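Local coordinates for lipoate-protein ligase, putative (Streptococcus pneumoniae, PDB 1VQZ) that is a putative lipoate-protein ligase, pairing a catalytic domain of the lipoyl protein ligase A/B family with a bacterial ligase C-terminal region, at residues E30-K35 / N238-T243; N21-N26 / E76-I81; A122-K127 / R210-E215; S114-N119 / K218-E223. One frame throughout, in Å; residues are numbered along the deposited sequence. Where two conformers were deposited one is given.

Contact 1 (E30-K35 / N238-T243). With EDO (1,2-ethanediol), chain N; EDO (1,2-ethanediol), chain L.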
loop_
_atom_site.group_PDB
_atom_site.type_symbol
_atom_site.label_atom_id
_atom_site.label_comp_id
_atom_site.label_asym_id
_atom_site.label_seq_id
_atom_site.Cartn_x
_atom_site.Cartn_y
_atom_site.Cartn_z
ATOM N N GLU A 30 -8.174 5.936 7.965
ATOM C CA GLU A 30 -7.924 4.497 7.808
ATOM C C GLU A 30 -6.900 4.026 8.830
ATOM O O GLU A 30 -7.083 2.963 9.468
ATOM C CB GLU A 30 -7.457 4.167 6.375
ATOM C CG GLU A 30 -7.225 2.674 6.104
ATOM C CD GLU A 30 -6.544 2.440 4.788
ATOM O OE1 GLU A 30 -5.509 3.088 4.558
ATOM O OE2 GLU A 30 -7.052 1.618 3.982
ATOM N N GLU A 31 -5.822 4.793 9.001
ATOM C CA GLU A 31 -4.821 4.425 9.996
ATOM C C GLU A 31 -5.386 4.408 11.422
ATOM O O GLU A 31 -5.015 3.548 12.287
ATOM C CB GLU A 31 -3.624 5.386 9.950
ATOM C CG GLU A 31 -2.461 4.892 10.800
ATOM C CD GLU A 31 -1.279 5.855 10.844
ATOM O OE1 GLU A 31 -1.447 7.068 11.115
ATOM O OE2 GLU A 31 -0.176 5.372 10.642
ATOM N N TYR A 32 -6.255 5.376 11.695
ATOM C CA TYR A 32 -6.919 5.453 12.991
ATOM C C TYR A 32 -7.766 4.196 13.281
ATOM O O TYR A 32 -7.707 3.629 14.361
ATOM C CB TYR A 32 -7.773 6.705 13.080
ATOM C CG TYR A 32 -8.190 6.996 14.495
ATOM C CD1 TYR A 32 -7.316 7.626 15.384
ATOM C CD2 TYR A 32 -9.451 6.651 14.950
ATOM C CE1 TYR A 32 -7.668 7.880 16.723
ATOM C CE2 TYR A 32 -9.839 6.913 16.297
ATOM C CZ TYR A 32 -8.930 7.531 17.178
ATOM O OH TYR A 32 -9.305 7.791 18.468
ATOM N N ALA A 33 -8.536 3.740 12.293
ATOM C CA ALA A 33 -9.264 2.516 12.437
ATOM C C ALA A 33 -8.305 1.328 12.659
ATOM O O ALA A 33 -8.503 0.529 13.584
ATOM C CB ALA A 33 -10.195 2.313 11.221
ATOM N N PHE A 34 -7.253 1.219 11.834
ATOM C CA PHE A 34 -6.292 0.118 11.928
ATOM C C PHE A 34 -5.608 0.090 13.291
ATOM O O PHE A 34 -5.587 -0.949 13.994
ATOM C CB PHE A 34 -5.252 0.325 10.846
ATOM C CG PHE A 34 -4.209 -0.763 10.732
ATOM C CD1 PHE A 34 -4.495 -2.106 11.054
ATOM C CD2 PHE A 34 -2.955 -0.454 10.164
ATOM C CE1 PHE A 34 -3.529 -3.123 10.864
ATOM C CE2 PHE A 34 -1.998 -1.451 9.979
ATOM C CZ PHE A 34 -2.290 -2.789 10.339
ATOM N N LYS A 35 -5.097 1.241 13.723
ATOM C CA LYS A 35 -4.202 1.299 14.916
ATOM C C LYS A 35 -4.825 1.725 16.241
ATOM O O LYS A 35 -4.315 1.417 17.303
ATOM C CB LYS A 35 -2.994 2.191 14.606
ATOM C CG LYS A 35 -2.169 1.693 13.466
ATOM C CD LYS A 35 -0.972 2.617 13.189
ATOM C CE LYS A 35 -0.075 2.044 12.065
ATOM N NZ LYS A 35 1.037 3.026 11.664
ATOM N N ASN A 238 -7.755 14.220 12.605
ATOM C CA ASN A 238 -7.182 15.407 11.979
ATOM C C ASN A 238 -5.789 15.760 12.487
ATOM O O ASN A 238 -4.943 16.267 11.724
ATOM C CB ASN A 238 -8.179 16.594 12.092
ATOM C CG ASN A 238 -9.273 16.551 10.980
ATOM O OD1 ASN A 238 -8.941 16.547 9.807
ATOM N ND2 ASN A 238 -10.549 16.491 11.359
ATOM N N ARG A 239 -5.527 15.509 13.773
ATOM C CA ARG A 239 -4.165 15.619 14.296
ATOM C C ARG A 239 -3.181 14.709 13.529
ATOM O O ARG A 239 -2.061 15.097 13.237
ATOM C CB ARG A 239 -4.152 15.302 15.804
ATOM C CG ARG A 239 -2.772 15.396 16.499
ATOM C CD ARG A 239 -2.397 16.855 16.862
ATOM N N ILE A 240 -3.586 13.482 13.282
ATOM C CA ILE A 240 -2.774 12.547 12.507
ATOM C C ILE A 240 -2.577 13.045 11.064
ATOM O O ILE A 240 -1.503 12.928 10.521
ATOM C CB ILE A 240 -3.378 11.113 12.486
ATOM C CG1 ILE A 240 -3.363 10.538 13.916
ATOM C CG2 ILE A 240 -2.564 10.203 11.511
ATOM C CD1 ILE A 240 -4.038 9.187 14.089
ATOM N N LYS A 241 -3.635 13.571 10.445
ATOM C CA LYS A 241 -3.514 14.289 9.166
ATOM C C LYS A 241 -2.495 15.441 9.247
ATOM O O LYS A 241 -1.579 15.505 8.426
ATOM C CB LYS A 241 -4.898 14.793 8.720
ATOM C CG LYS A 241 -4.900 15.598 7.407
ATOM C CD LYS A 241 -6.193 16.438 7.172
ATOM C CE LYS A 241 -6.158 17.119 5.771
ATOM N NZ LYS A 241 -7.209 18.168 5.527
ATOM N N ASP A 242 -2.604 16.290 10.273
ATOM C CA ASP A 242 -1.759 17.498 10.416
ATOM C C ASP A 242 -0.280 17.188 10.712
ATOM O O ASP A 242 0.596 17.951 10.350
ATOM C CB ASP A 242 -2.283 18.430 11.527
ATOM C CG ASP A 242 -3.608 19.097 11.188
ATOM O OD1 ASP A 242 -4.042 19.071 10.014
ATOM O OD2 ASP A 242 -4.242 19.622 12.135
ATOM N N THR A 243 -0.018 16.082 11.394
ATOM C CA THR A 243 1.309 15.700 11.767
ATOM C C THR A 243 1.915 14.577 10.940
ATOM O O THR A 243 3.113 14.350 11.026
ATOM C CB THR A 243 1.387 15.287 13.244
ATOM O OG1 THR A 243 0.679 14.066 13.432
ATOM C CG2 THR A 243 0.844 16.408 14.153
HETATM C C1 EDO N . -0.896 7.097 15.275
HETATM O O1 EDO N . -1.319 5.814 14.823
HETATM C C2 EDO N . -0.957 8.026 14.076
HETATM O O2 EDO N . 0.126 7.788 13.182
HETATM C C1 EDO L . -4.001 4.279 0.204
HETATM O O1 EDO L . -4.300 3.543 -0.959
HETATM C C2 EDO L . -4.289 3.335 1.347
HETATM O O2 EDO L . -4.356 4.044 2.564
#

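Contact 2 (N21-N26 / E76-I81)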
loop_
_atom_site.group_PDB
_atom_site.type_symbol
_atom_site.label_atom_id
_atom_site.label_comp_id
_atom_site.label_asym_id
_atom_site.label_seq_id
_atom_site.Cartn_x
_atom_site.Cartn_y
_atom_site.Cartn_z
ATOM N N ASN A 21 -13.434 13.339 0.251
ATOM C CA ASN A 21 -12.438 13.025 -0.782
ATOM C C ASN A 21 -11.040 13.590 -0.493
ATOM O O ASN A 21 -10.142 13.531 -1.368
ATOM C CB ASN A 21 -12.931 13.496 -2.163
ATOM C CG ASN A 21 -14.259 12.850 -2.573
ATOM O OD1 ASN A 21 -14.482 11.643 -2.418
ATOM N ND2 ASN A 21 -15.134 13.656 -3.092
ATOM N N ASP A 22 -10.854 14.110 0.727
ATOM C CA ASP A 22 -9.593 14.670 1.215
ATOM C C ASP A 22 -8.571 13.572 1.498
ATOM O O ASP A 22 -8.621 12.892 2.506
ATOM C CB ASP A 22 -9.899 15.531 2.456
ATOM C CG ASP A 22 -8.679 16.337 3.014
ATOM O OD1 ASP A 22 -7.511 15.952 2.895
ATOM O OD2 ASP A 22 -8.942 17.366 3.685
ATOM N N THR A 23 -7.621 13.422 0.581
ATOM C CA THR A 23 -6.750 12.274 0.586
ATOM C C THR A 23 -6.041 12.087 1.931
ATOM O O THR A 23 -6.062 10.996 2.522
ATOM C CB THR A 23 -5.711 12.347 -0.573
ATOM O OG1 THR A 23 -6.388 12.460 -1.831
ATOM C CG2 THR A 23 -4.838 11.100 -0.597
ATOM N N ALA A 24 -5.400 13.129 2.405
ATOM C CA ALA A 24 -4.668 13.029 3.649
ATOM C C ALA A 24 -5.570 12.714 4.854
ATOM O O ALA A 24 -5.192 11.912 5.713
ATOM C CB ALA A 24 -3.882 14.281 3.881
ATOM N N PHE A 25 -6.766 13.304 4.891
ATOM C CA PHE A 25 -7.746 13.025 5.915
ATOM C C PHE A 25 -8.177 11.542 5.866
ATOM O O PHE A 25 -8.240 10.847 6.897
ATOM C CB PHE A 25 -8.975 13.950 5.780
ATOM C CG PHE A 25 -10.090 13.573 6.716
ATOM C CD1 PHE A 25 -10.021 13.916 8.056
ATOM C CD2 PHE A 25 -11.151 12.800 6.273
ATOM C CE1 PHE A 25 -11.024 13.523 8.926
ATOM C CE2 PHE A 25 -12.143 12.385 7.136
ATOM C CZ PHE A 25 -12.068 12.737 8.470
ATOM N N ASN A 26 -8.464 11.073 4.663
ATOM C CA ASN A 26 -8.958 9.720 4.443
ATOM C C ASN A 26 -7.965 8.659 4.884
ATOM O O ASN A 26 -8.346 7.593 5.447
ATOM C CB ASN A 26 -9.295 9.498 2.970
ATOM C CG ASN A 26 -10.591 10.213 2.504
ATOM O OD1 ASN A 26 -11.394 10.738 3.302
ATOM N ND2 ASN A 26 -10.774 10.257 1.154
ATOM N N GLU A 76 -2.773 15.473 -5.440
ATOM C CA GLU A 76 -2.165 15.225 -4.096
ATOM C C GLU A 76 -1.083 14.139 -4.197
ATOM O O GLU A 76 -1.212 13.237 -5.000
ATOM C CB GLU A 76 -3.218 14.733 -3.098
ATOM C CG GLU A 76 -4.517 15.542 -2.948
ATOM C CD GLU A 76 -4.302 16.910 -2.390
ATOM O OE1 GLU A 76 -3.241 17.153 -1.825
ATOM O OE2 GLU A 76 -5.190 17.770 -2.521
ATOM N N VAL A 77 -0.026 14.239 -3.394
ATOM C CA VAL A 77 0.964 13.189 -3.210
ATOM C C VAL A 77 1.003 12.811 -1.720
ATOM O O VAL A 77 1.435 13.629 -0.869
ATOM C CB VAL A 77 2.374 13.595 -3.766
ATOM C CG1 VAL A 77 3.416 12.554 -3.494
ATOM C CG2 VAL A 77 2.299 13.898 -5.246
ATOM N N VAL A 78 0.610 11.559 -1.420
ATOM C CA VAL A 78 0.594 11.052 -0.040
ATOM C C VAL A 78 1.207 9.656 0.060
ATOM O O VAL A 78 0.960 8.803 -0.784
ATOM C CB VAL A 78 -0.860 11.086 0.519
ATOM C CG1 VAL A 78 -0.943 10.615 1.972
ATOM C CG2 VAL A 78 -1.466 12.514 0.386
ATOM N N ARG A 79 2.056 9.451 1.053
ATOM C CA ARG A 79 2.662 8.152 1.313
ATOM C C ARG A 79 1.715 7.341 2.169
ATOM O O ARG A 79 1.265 7.799 3.203
ATOM C CB ARG A 79 3.992 8.348 2.017
ATOM C CG ARG A 79 4.781 7.103 2.296
ATOM C CD ARG A 79 5.909 7.403 3.213
ATOM N NE ARG A 79 6.966 8.298 2.700
ATOM C CZ ARG A 79 7.900 7.974 1.803
ATOM N NH1 ARG A 79 7.896 6.796 1.194
ATOM N NH2 ARG A 79 8.846 8.859 1.497
ATOM N N ARG A 80 1.415 6.126 1.729
ATOM C CA ARG A 80 0.613 5.201 2.518
ATOM C C ARG A 80 1.438 4.315 3.445
ATOM O O ARG A 80 2.720 4.361 3.498
ATOM C CB ARG A 80 -0.284 4.341 1.581
ATOM C CG ARG A 80 0.473 3.401 0.657
ATOM C CD ARG A 80 -0.450 2.406 -0.106
ATOM N NE ARG A 80 0.470 1.538 -0.839
ATOM C CZ ARG A 80 1.026 1.810 -2.029
ATOM N NH1 ARG A 80 0.680 2.895 -2.695
ATOM N NH2 ARG A 80 1.951 0.978 -2.532
ATOM N N ILE A 81 0.718 3.549 4.268
ATOM C CA ILE A 81 1.412 2.736 5.293
ATOM C C ILE A 81 1.634 1.287 4.908
ATOM O O ILE A 81 2.085 0.524 5.732
ATOM C CB ILE A 81 0.762 2.865 6.700
ATOM C CG1 ILE A 81 -0.607 2.179 6.758
ATOM C CG2 ILE A 81 0.661 4.349 7.079
ATOM C CD1 ILE A 81 -1.265 2.214 8.121
#

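Contact 3 (A122-K127 / R210-E215). With EDO (1,2-ethanediol), chain E.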
loop_
_atom_site.group_PDB
_atom_site.type_symbol
_atom_site.label_atom_id
_atom_site.label_comp_id
_atom_site.label_asym_id
_atom_site.label_seq_id
_atom_site.Cartn_x
_atom_site.Cartn_y
_atom_site.Cartn_z
ATOM N N ALA A 122 -21.614 -10.339 -10.173
ATOM C CA ALA A 122 -22.466 -11.311 -10.849
ATOM C C ALA A 122 -23.917 -10.856 -10.898
ATOM O O ALA A 122 -24.604 -11.138 -11.873
ATOM C CB ALA A 122 -22.357 -12.717 -10.212
ATOM N N GLN A 123 -24.404 -10.204 -9.849
ATOM C CA GLN A 123 -25.736 -9.565 -9.892
ATOM C C GLN A 123 -25.831 -8.573 -11.069
ATOM O O GLN A 123 -26.894 -8.389 -11.656
ATOM C CB GLN A 123 -25.998 -8.767 -8.598
ATOM C CG GLN A 123 -27.446 -8.212 -8.432
ATOM C CD GLN A 123 -27.562 -6.673 -8.203
ATOM O OE1 GLN A 123 -26.994 -5.888 -8.961
ATOM N NE2 GLN A 123 -28.346 -6.257 -7.187
ATOM N N LEU A 124 -24.719 -7.899 -11.353
ATOM C CA LEU A 124 -24.667 -6.873 -12.373
ATOM C C LEU A 124 -24.390 -7.415 -13.781
ATOM O O LEU A 124 -24.281 -6.647 -14.721
ATOM C CB LEU A 124 -23.648 -5.813 -11.942
ATOM C CG LEU A 124 -23.993 -5.077 -10.627
ATOM C CD1 LEU A 124 -22.872 -4.130 -10.164
ATOM C CD2 LEU A 124 -25.321 -4.305 -10.734
ATOM N N GLY A 125 -24.338 -8.739 -13.930
ATOM C CA GLY A 125 -24.075 -9.384 -15.223
ATOM C C GLY A 125 -22.610 -9.528 -15.617
ATOM O O GLY A 125 -22.304 -9.705 -16.802
ATOM N N VAL A 126 -21.716 -9.484 -14.625
ATOM C CA VAL A 126 -20.260 -9.500 -14.829
ATOM C C VAL A 126 -19.652 -10.678 -14.077
ATOM O O VAL A 126 -19.887 -10.819 -12.883
ATOM C CB VAL A 126 -19.620 -8.201 -14.298
ATOM C CG1 VAL A 126 -18.073 -8.266 -14.364
ATOM C CG2 VAL A 126 -20.148 -6.990 -15.075
ATOM N N LYS A 127 -18.853 -11.488 -14.764
ATOM C CA LYS A 127 -18.184 -12.659 -14.166
ATOM C C LYS A 127 -16.758 -12.270 -13.762
ATOM O O LYS A 127 -15.893 -12.058 -14.621
ATOM C CB LYS A 127 -18.188 -13.842 -15.159
ATOM N N ARG A 210 -20.365 1.248 -4.840
ATOM C CA ARG A 210 -19.949 1.296 -3.425
ATOM C C ARG A 210 -21.086 0.872 -2.472
ATOM O O ARG A 210 -20.901 0.041 -1.572
ATOM C CB ARG A 210 -19.507 2.717 -3.111
ATOM C CG ARG A 210 -19.150 3.000 -1.642
ATOM C CD ARG A 210 -19.102 4.488 -1.356
ATOM N NE ARG A 210 -20.452 5.044 -1.459
ATOM C CZ ARG A 210 -20.761 6.334 -1.610
ATOM N NH1 ARG A 210 -19.836 7.243 -1.636
ATOM N NH2 ARG A 210 -22.024 6.717 -1.707
ATOM N N ASP A 211 -22.257 1.451 -2.678
ATOM C CA ASP A 211 -23.395 1.158 -1.847
ATOM C C ASP A 211 -23.916 -0.271 -2.032
ATOM O O ASP A 211 -24.348 -0.875 -1.055
ATOM C CB ASP A 211 -24.469 2.210 -2.071
ATOM C CG ASP A 211 -24.040 3.590 -1.537
ATOM O OD1 ASP A 211 -22.979 3.676 -0.890
ATOM O OD2 ASP A 211 -24.770 4.588 -1.712
ATOM N N LEU A 212 -23.863 -0.816 -3.260
ATOM C CA LEU A 212 -24.214 -2.238 -3.479
ATOM C C LEU A 212 -23.248 -3.152 -2.756
ATOM O O LEU A 212 -23.645 -4.134 -2.161
ATOM C CB LEU A 212 -24.202 -2.605 -4.961
ATOM C CG LEU A 212 -25.403 -2.222 -5.801
ATOM C CD1 LEU A 212 -25.064 -2.290 -7.344
ATOM C CD2 LEU A 212 -26.639 -3.035 -5.505
ATOM N N LEU A 213 -21.963 -2.825 -2.788
ATOM C CA LEU A 213 -20.981 -3.611 -2.021
ATOM C C LEU A 213 -21.252 -3.589 -0.516
ATOM O O LEU A 213 -21.214 -4.633 0.139
ATOM C CB LEU A 213 -19.562 -3.115 -2.260
ATOM C CG LEU A 213 -18.761 -3.641 -3.408
ATOM C CD1 LEU A 213 -17.352 -3.069 -3.257
ATOM C CD2 LEU A 213 -18.748 -5.191 -3.407
ATOM N N LEU A 214 -21.499 -2.402 0.025
ATOM C CA LEU A 214 -21.777 -2.260 1.452
ATOM C C LEU A 214 -23.052 -3.023 1.752
ATOM O O LEU A 214 -23.101 -3.787 2.733
ATOM C CB LEU A 214 -21.904 -0.784 1.867
ATOM C CG LEU A 214 -22.159 -0.567 3.372
ATOM C CD1 LEU A 214 -20.968 -1.073 4.204
ATOM C CD2 LEU A 214 -22.434 0.890 3.733
ATOM N N GLU A 215 -24.076 -2.855 0.918
ATOM C CA GLU A 215 -25.348 -3.603 1.123
ATOM C C GLU A 215 -25.082 -5.124 1.123
ATOM O O GLU A 215 -25.600 -5.879 1.971
ATOM C CB GLU A 215 -26.428 -3.220 0.078
ATOM C CG GLU A 215 -27.293 -1.976 0.457
ATOM C CD GLU A 215 -28.041 -2.095 1.843
ATOM O OE1 GLU A 215 -28.836 -3.069 2.025
ATOM O OE2 GLU A 215 -27.833 -1.215 2.738
HETATM C C1 EDO E . -25.390 1.632 1.853
HETATM O O1 EDO E . -26.270 0.939 0.982
HETATM C C2 EDO E . -26.025 2.935 2.312
HETATM O O2 EDO E . -25.259 3.481 3.412
#

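Contact 4 (S114-N119 / K218-E223)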
loop_
_atom_site.group_PDB
_atom_site.type_symbol
_atom_site.label_atom_id
_atom_site.label_comp_id
_atom_site.label_asym_id
_atom_site.label_seq_id
_atom_site.Cartn_x
_atom_site.Cartn_y
_atom_site.Cartn_z
ATOM N N SER A 114 -13.590 -10.908 -1.231
ATOM C CA SER A 114 -13.558 -11.186 -2.656
ATOM C C SER A 114 -14.869 -11.838 -3.131
ATOM O O SER A 114 -15.302 -11.611 -4.243
ATOM C CB SER A 114 -12.363 -12.099 -2.944
ATOM O OG SER A 114 -12.683 -13.456 -2.625
ATOM N N THR A 115 -15.493 -12.653 -2.277
ATOM C CA THR A 115 -16.762 -13.272 -2.616
ATOM C C THR A 115 -17.877 -12.237 -2.774
ATOM O O THR A 115 -18.576 -12.248 -3.808
ATOM C CB THR A 115 -17.147 -14.435 -1.649
ATOM O OG1 THR A 115 -16.420 -15.603 -2.044
ATOM C CG2 THR A 115 -18.622 -14.761 -1.736
ATOM N N PRO A 116 -18.076 -11.380 -1.753
ATOM C CA PRO A 116 -18.945 -10.208 -1.890
ATOM C C PRO A 116 -18.696 -9.376 -3.160
ATOM O O PRO A 116 -19.669 -9.013 -3.836
ATOM C CB PRO A 116 -18.661 -9.406 -0.623
ATOM C CG PRO A 116 -18.286 -10.418 0.375
ATOM C CD PRO A 116 -17.534 -11.482 -0.377
ATOM N N VAL A 117 -17.435 -9.125 -3.521
ATOM C CA VAL A 117 -17.173 -8.407 -4.782
ATOM C C VAL A 117 -17.670 -9.214 -5.979
ATOM O O VAL A 117 -18.413 -8.677 -6.780
ATOM C CB VAL A 117 -15.720 -8.008 -4.946
ATOM C CG1 VAL A 117 -15.511 -7.228 -6.248
ATOM C CG2 VAL A 117 -15.288 -7.133 -3.755
ATOM N N ILE A 118 -17.312 -10.508 -6.042
ATOM C CA ILE A 118 -17.635 -11.398 -7.181
ATOM C C ILE A 118 -19.131 -11.478 -7.373
ATOM O O ILE A 118 -19.635 -11.471 -8.512
ATOM C CB ILE A 118 -17.094 -12.862 -6.969
ATOM C CG1 ILE A 118 -15.560 -12.944 -6.954
ATOM C CG2 ILE A 118 -17.632 -13.837 -8.029
ATOM C CD1 ILE A 118 -14.851 -12.024 -7.893
ATOM N N ASN A 119 -19.831 -11.590 -6.256
ATOM C CA ASN A 119 -21.266 -11.770 -6.245
ATOM C C ASN A 119 -22.028 -10.487 -6.591
ATOM O O ASN A 119 -22.980 -10.542 -7.382
ATOM C CB ASN A 119 -21.716 -12.317 -4.890
ATOM C CG ASN A 119 -21.391 -13.816 -4.707
ATOM O OD1 ASN A 119 -21.031 -14.519 -5.654
ATOM N ND2 ASN A 119 -21.534 -14.298 -3.482
ATOM N N LYS A 218 -23.416 -6.102 4.503
ATOM C CA LYS A 218 -24.419 -6.063 5.556
ATOM C C LYS A 218 -25.274 -7.336 5.569
ATOM O O LYS A 218 -25.695 -7.825 6.636
ATOM C CB LYS A 218 -25.289 -4.783 5.436
ATOM C CG LYS A 218 -24.561 -3.561 5.990
ATOM C CD LYS A 218 -25.019 -2.219 5.473
ATOM C CE LYS A 218 -26.053 -1.573 6.344
ATOM N NZ LYS A 218 -26.370 -0.200 5.884
ATOM N N LYS A 219 -25.467 -7.897 4.385
ATOM C CA LYS A 219 -26.299 -9.062 4.208
ATOM C C LYS A 219 -25.491 -10.277 4.650
ATOM O O LYS A 219 -25.982 -11.133 5.366
ATOM C CB LYS A 219 -26.723 -9.168 2.734
ATOM C CG LYS A 219 -28.148 -9.632 2.552
ATOM N N GLU A 220 -24.223 -10.295 4.245
ATOM C CA GLU A 220 -23.245 -11.316 4.653
ATOM C C GLU A 220 -23.013 -11.300 6.183
ATOM O O GLU A 220 -22.984 -12.358 6.831
ATOM C CB GLU A 220 -21.955 -11.089 3.855
ATOM C CG GLU A 220 -20.934 -12.224 3.847
ATOM C CD GLU A 220 -21.269 -13.327 2.846
ATOM O OE1 GLU A 220 -22.327 -13.962 3.005
ATOM O OE2 GLU A 220 -20.461 -13.562 1.915
ATOM N N TYR A 221 -22.940 -10.108 6.764
ATOM C CA TYR A 221 -22.663 -9.934 8.187
ATOM C C TYR A 221 -23.731 -9.100 8.899
ATOM O O TYR A 221 -23.514 -7.907 9.198
ATOM C CB TYR A 221 -21.275 -9.300 8.370
ATOM C CG TYR A 221 -20.138 -10.067 7.685
ATOM C CD1 TYR A 221 -19.549 -11.175 8.290
ATOM C CD2 TYR A 221 -19.661 -9.669 6.437
ATOM C CE1 TYR A 221 -18.507 -11.873 7.661
ATOM C CE2 TYR A 221 -18.638 -10.368 5.793
ATOM C CZ TYR A 221 -18.066 -11.471 6.413
ATOM O OH TYR A 221 -17.038 -12.148 5.770
ATOM N N PRO A 222 -24.887 -9.728 9.208
ATOM C CA PRO A 222 -25.981 -9.013 9.881
ATOM C C PRO A 222 -25.645 -8.421 11.272
ATOM O O PRO A 222 -26.365 -7.524 11.757
ATOM C CB PRO A 222 -27.097 -10.061 9.996
ATOM C CG PRO A 222 -26.644 -11.261 9.264
ATOM C CD PRO A 222 -25.210 -11.140 8.938
ATOM N N GLU A 223 -24.589 -8.963 11.891
ATOM C CA GLU A 223 -24.034 -8.466 13.159
ATOM C C GLU A 223 -23.442 -7.076 13.041
ATOM O O GLU A 223 -23.492 -6.297 13.991
ATOM C CB GLU A 223 -22.910 -9.389 13.674
ATOM C CG GLU A 223 -21.667 -9.541 12.754
ATOM C CD GLU A 223 -21.709 -10.811 11.934
ATOM O OE1 GLU A 223 -22.723 -11.027 11.243
ATOM O OE2 GLU A 223 -20.738 -11.600 11.997
#

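Contact 1 (E30-K35 / N238-T243)
Ile240 reaches from helix 231-245 onto Glu31 and Tyr32 of helix 23-36, a helix-helix contact that ties a helix of the lipoyl ligase A/B catalytic fold to another some 200 residues later. Tyr32 and Ile240 are the closest pair of the two backbones, with Tyr32 CA and Ile240 CA 8.2 Å from each other, and the isoleucine side chain lies between them. Its two branches do different work. CD1 comes to the edge of the Tyr32 ring, in the ring plane, 3.9 Å from CD1 of the tyrosine, while the CG2 methyl lies 3.4 Å from Glu31 OE1. The ring is also held at its far end, where Tyr32 OH is hydrogen-bonded to Glu236. With CG anti to the backbone N (chi1 -170°) and the chain extended beyond it, Glu31 carries its carboxylate out across the interface. There OE2 forms salt bridges with Lys35, one turn on, and with Lys244 of helix 231-245, so this buried acid is flanked by two lysines, which would be expected to stabilise its negative form. A 1,2-ethanediol molecule lies beside Ile240 and Glu31, and its O2 hydroxyl donates a 2.7 Å hydrogen bond to Glu31 OE1.

Contact 2 (N21-N26 / E76-I81)
Thr23, in the first turn of helix 23-36, packs on Glu76 and Val78 of strand 76-79, and its side chain divides between the two. CB lies 4.2 Å from Glu76 CG. From there OG1 turns to the start of the strand, where it rests 3.8 Å from the same Glu76 CG; its polar partner is the hydroxyl of Ser52, on the neighbouring strand 52-55. The other branch, CG2, stands anti to the backbone N and meets the CG2 methyl of Val78 at 3.8 Å. Thr23 thus slides past both strand residues in the opposite direction, its methyl on valine and its hydroxyl against the aliphatic part of the glutamate. Glu76 is bent at chi2 (-65°), and its carboxylate forms a salt bridge with Lys50. Ala24 adds a looser touch, its backbone N being 4.5 Å from Val78 CG2. Just before the helix, Asp22 occupies the N-cap position: OD1 accepts a weak 3.4 Å hydrogen bond from Phe25 N, and the other carboxylate oxygen pairs with Lys241. Glu76 and Val78 face the helix while Val77 between them points away, the alternation by which an edge strand of a small mixed sheet packs against a capped helix start in this alpha/beta catalytic fold.

Contact 3 (A122-K127 / R210-E215)
Leu212, on helix 206-220, touches both Leu124 and Gln123 at the C-terminal end of helix 110-123. The apolar part is a meeting of leucines tip to tip: Leu212 CD1 lies 4.0 Å from Leu124 CD2 and equally far from the other methyl, CD1, of that residue, so that it sits against the fork of the branched end. Leu124 also packs on Leu200. The second contact is of mixed character. Gln123 starts with CG anti to the backbone N (chi1 -172°) and then bends at chi2; the side chains of Gln123 and Leu212 cross at about a right angle, and NE2 comes 4.0 Å from Leu212 CD2, a van der Waals contact.

No polar bond crosses between the segments. Within its own helix Arg210 grips Asp211 side-on, with NE and NH2 both donating to OD1 from the same face of the carboxylate; the NE bond is 2.9 Å long and the oxygen lies close to the guanidinium plane. Glu215 OE2 accepts a hydrogen bond from O1 of a 1,2-ethanediol molecule at 3.2 Å. Gly125 is the first residue past helix 110-123 to leave helical geometry, at positive phi (84°), and its N bonds back to Ala122 O at 3.2 Å. The contact thus sets a helix C-terminus closed by a Schellman motif beside the middle of a second surface helix.

Contact 4 (S114-N119 / K218-E223)
Two helices of the catalytic fold, 110-123 and 206-220, come together here at a proline kink in the first and the last turn of the second. Pro116, whose ring nitrogen has no hydrogen to offer the preceding turn, causes the kink, and its ring meets Glu220. The nearest CA atoms belong to the same pair, Pro116 CA to Glu220 CA at 7.9 Å. Their side chains cross at about a right angle, and Glu220 OE2 lies 4.1 Å from Pro116 CG. The same oxygen is 4.3 Å from Thr115 CG2, so a single carboxylate oxygen lies loosely over a ring methylene and a methyl group, with no hydrogen bond between the segments.

The glutamate reaches this position because CG is anti to the backbone N (chi1 -165°) and the chain then bends at chi2 (81°), swinging the carboxylate toward the kinked helix. Pro116 is buried and also packs on Tyr216 and Met217, one turn back along helix 206-220. Asn119 ND2 makes a hydrogen bond to the hydroxyl of Tyr216, a polar link between the same helices. Past the proline the helical bonds continue, with Asn119 N to Thr115 O at 2.8 Å. Helix 206-220 ends at Glu220, Tyr221 being the first residue to leave helical geometry, so the contact is a helix-helix packing of a proline kink against a helix C-terminus.

In the fold
Contacts 1 and 2 share helix 23-36 and lie on one side of the protein, their centres 10 Å apart and joined directly by a salt bridge. Contact 1 is buried and contact 2 partly so; the first combines an aromatic edge with charged groups, the second packs a threonine on a valine methyl and the aliphatic part of a glutamate. Contacts 3 and 4 form the other pair, both between helices 110-123 and 206-220, and Leu213 of contact 3 packs on Val117 of contact 4. They lie farther from the chain's centre: contact 3 is a surface meeting of leucines, contact 4 a partly buried proline touched by an exposed carboxylate. No hydrogen bond crosses within any of the four segment pairs.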